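PDB 3BUT: water stress and hypersensitive response domain-containing protein, which is of unknown function but belongs to the LEA_2 family of late embryogenesis abundant proteins and probably has a lipid-binding role. Local coordinates for residues S78-R81 with E82-V85. The protein carries 4 engineered substitutions. Residues are numbered along the deposited sequence; the frame is centred on the assembly and turned at random.
Sequences SFLR and EWWV. Engineered in segment 78-81: Leu80 (natural residue Ile).
From Leu80 to Trp83 the backbone makes a type I beta turn, their CA atoms 5.1 Å apart and a weak hydrogen bond running from Trp83 N to Leu80 O (3.3 Å, 140° at the hydrogen). This turn links the short helix 77-80 to helix 83-89, which together join strands 66-76 and 93-105 of the LEA_2 beta fold. Leu80 O also lies at the edge of the Trp83 indole, in its plane, 3.4 Å from CE3. Leu80, engineered from isoleucine, points the same way as Trp83 and meets it through CD2, 3.9 Å from CE3; both side chains also rest on Met45 of strand 34-45, and Trp83 NE1 is hydrogen-bonded to Thr94 OG1. Glu82, with CG between backbone N and carbonyl carbon (chi1 56°), extends alongside Phe79. Its carboxylate stands nearly perpendicular to the ring (83°), OE2 being 3.3 Å from Phe79 CD1, and Glu82 CG lies 3.3 Å from Phe79 O. With an alanine here, the Phe79 ring would probably be freer to turn. The Arg81 chain bends, bringing NH2 to Ser78 OG in a weak 3.2 Å hydrogen bond, while NH1 forms another weak one to Asp15 O of the second subunit.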
loop_
_atom_site.group_PDB
_atom_site.type_symbol
_atom_site.label_atom_id
_atom_site.label_comp_id
_atom_site.label_asym_id
_atom_site.label_seq_id
_atom_site.Cartn_x
_atom_site.Cartn_y
_atom_site.Cartn_z
ATOM N N SER A 78 4.406 10.601 0.648
ATOM C CA SER A 78 3.670 11.524 -0.227
ATOM C C SER A 78 3.845 11.174 -1.713
ATOM O O SER A 78 2.910 11.305 -2.507
ATOM C CB SER A 78 4.095 12.970 0.036
ATOM O OG SER A 78 3.346 13.872 -0.758
ATOM N N PHE A 79 5.047 10.732 -2.076
ATOM C CA PHE A 79 5.307 10.183 -3.403
ATOM C C PHE A 79 4.763 8.758 -3.541
ATOM O O PHE A 79 4.496 8.303 -4.653
ATOM C CB PHE A 79 6.806 10.203 -3.714
ATOM C CG PHE A 79 7.229 11.307 -4.649
ATOM C CD1 PHE A 79 6.790 11.328 -5.973
ATOM C CD2 PHE A 79 8.089 12.310 -4.215
ATOM C CE1 PHE A 79 7.188 12.340 -6.845
ATOM C CE2 PHE A 79 8.493 13.328 -5.080
ATOM C CZ PHE A 79 8.041 13.342 -6.397
ATOM N N LEU A 80 4.606 8.056 -2.418
ATOM C CA LEU A 80 4.026 6.712 -2.423
ATOM C C LEU A 80 2.522 6.730 -2.625
ATOM O O LEU A 80 1.964 5.765 -3.138
ATOM C CB LEU A 80 4.355 5.953 -1.142
ATOM C CG LEU A 80 5.457 4.901 -1.188
ATOM C CD1 LEU A 80 5.917 4.594 0.223
ATOM C CD2 LEU A 80 4.958 3.637 -1.878
ATOM N N ARG A 81 1.875 7.828 -2.232
ATOM C CA ARG A 81 0.422 7.974 -2.393
ATOM C C ARG A 81 -0.009 8.236 -3.838
ATOM O O ARG A 81 -1.193 8.096 -4.171
ATOM C CB ARG A 81 -0.132 9.079 -1.489
ATOM C CG ARG A 81 -0.176 8.741 -0.005
ATOM C CD ARG A 81 -0.765 9.888 0.825
ATOM N NE ARG A 81 -0.015 11.143 0.702
ATOM C CZ ARG A 81 -0.438 12.222 0.044
ATOM N NH1 ARG A 81 -1.616 12.224 -0.567
ATOM N NH2 ARG A 81 0.324 13.306 -0.005
ATOM N N GLU A 82 0.929 8.636 -4.691
ATOM C CA GLU A 82 0.600 8.808 -6.100
ATOM C C GLU A 82 0.980 7.583 -6.921
ATOM O O GLU A 82 0.664 7.501 -8.103
ATOM C CB GLU A 82 1.162 10.113 -6.680
ATOM C CG GLU A 82 2.658 10.313 -6.549
ATOM C CD GLU A 82 3.127 11.601 -7.200
ATOM O OE1 GLU A 82 2.479 12.651 -6.988
ATOM O OE2 GLU A 82 4.150 11.563 -7.920
ATOM N N TRP A 83 1.639 6.624 -6.276
ATOM C CA TRP A 83 1.901 5.326 -6.893
ATOM C C TRP A 83 0.620 4.510 -6.889
ATOM O O TRP A 83 0.311 3.824 -7.860
ATOM C CB TRP A 83 3.020 4.560 -6.163
ATOM C CG TRP A 83 2.840 3.059 -6.237
ATOM C CD1 TRP A 83 3.094 2.257 -7.309
ATOM C CD2 TRP A 83 2.311 2.201 -5.214
ATOM N NE1 TRP A 83 2.779 0.956 -7.014
ATOM C CE2 TRP A 83 2.293 0.892 -5.737
ATOM C CE3 TRP A 83 1.856 2.414 -3.905
ATOM C CZ2 TRP A 83 1.840 -0.203 -5.002
ATOM C CZ3 TRP A 83 1.410 1.325 -3.173
ATOM C CH2 TRP A 83 1.409 0.031 -3.723
ATOM N N TRP A 84 -0.119 4.595 -5.787
ATOM C CA TRP A 84 -1.316 3.793 -5.586
ATOM C C TRP A 84 -2.301 3.853 -6.753
ATOM O O TRP A 84 -2.853 2.826 -7.156
ATOM C CB TRP A 84 -1.999 4.147 -4.259
ATOM C CG TRP A 84 -3.244 3.351 -4.038
ATOM C CD1 TRP A 84 -4.519 3.823 -4.026
ATOM C CD2 TRP A 84 -3.336 1.929 -3.850
ATOM N NE1 TRP A 84 -5.404 2.790 -3.823
ATOM C CE2 TRP A 84 -4.703 1.617 -3.714
ATOM C CE3 TRP A 84 -2.394 0.892 -3.771
ATOM C CZ2 TRP A 84 -5.155 0.312 -3.502
ATOM C CZ3 TRP A 84 -2.844 -0.403 -3.564
ATOM C CH2 TRP A 84 -4.211 -0.680 -3.434
ATOM N N VAL A 85 -2.484 5.052 -7.307
ATOM C CA VAL A 85 -3.281 5.267 -8.517
ATOM C C VAL A 85 -2.854 4.325 -9.645
ATOM O O VAL A 85 -3.692 3.649 -10.244
ATOM C CB VAL A 85 -3.152 6.734 -9.019
ATOM C CG1 VAL A 85 -4.084 6.995 -10.202
ATOM C CG2 VAL A 85 -3.428 7.725 -7.890
#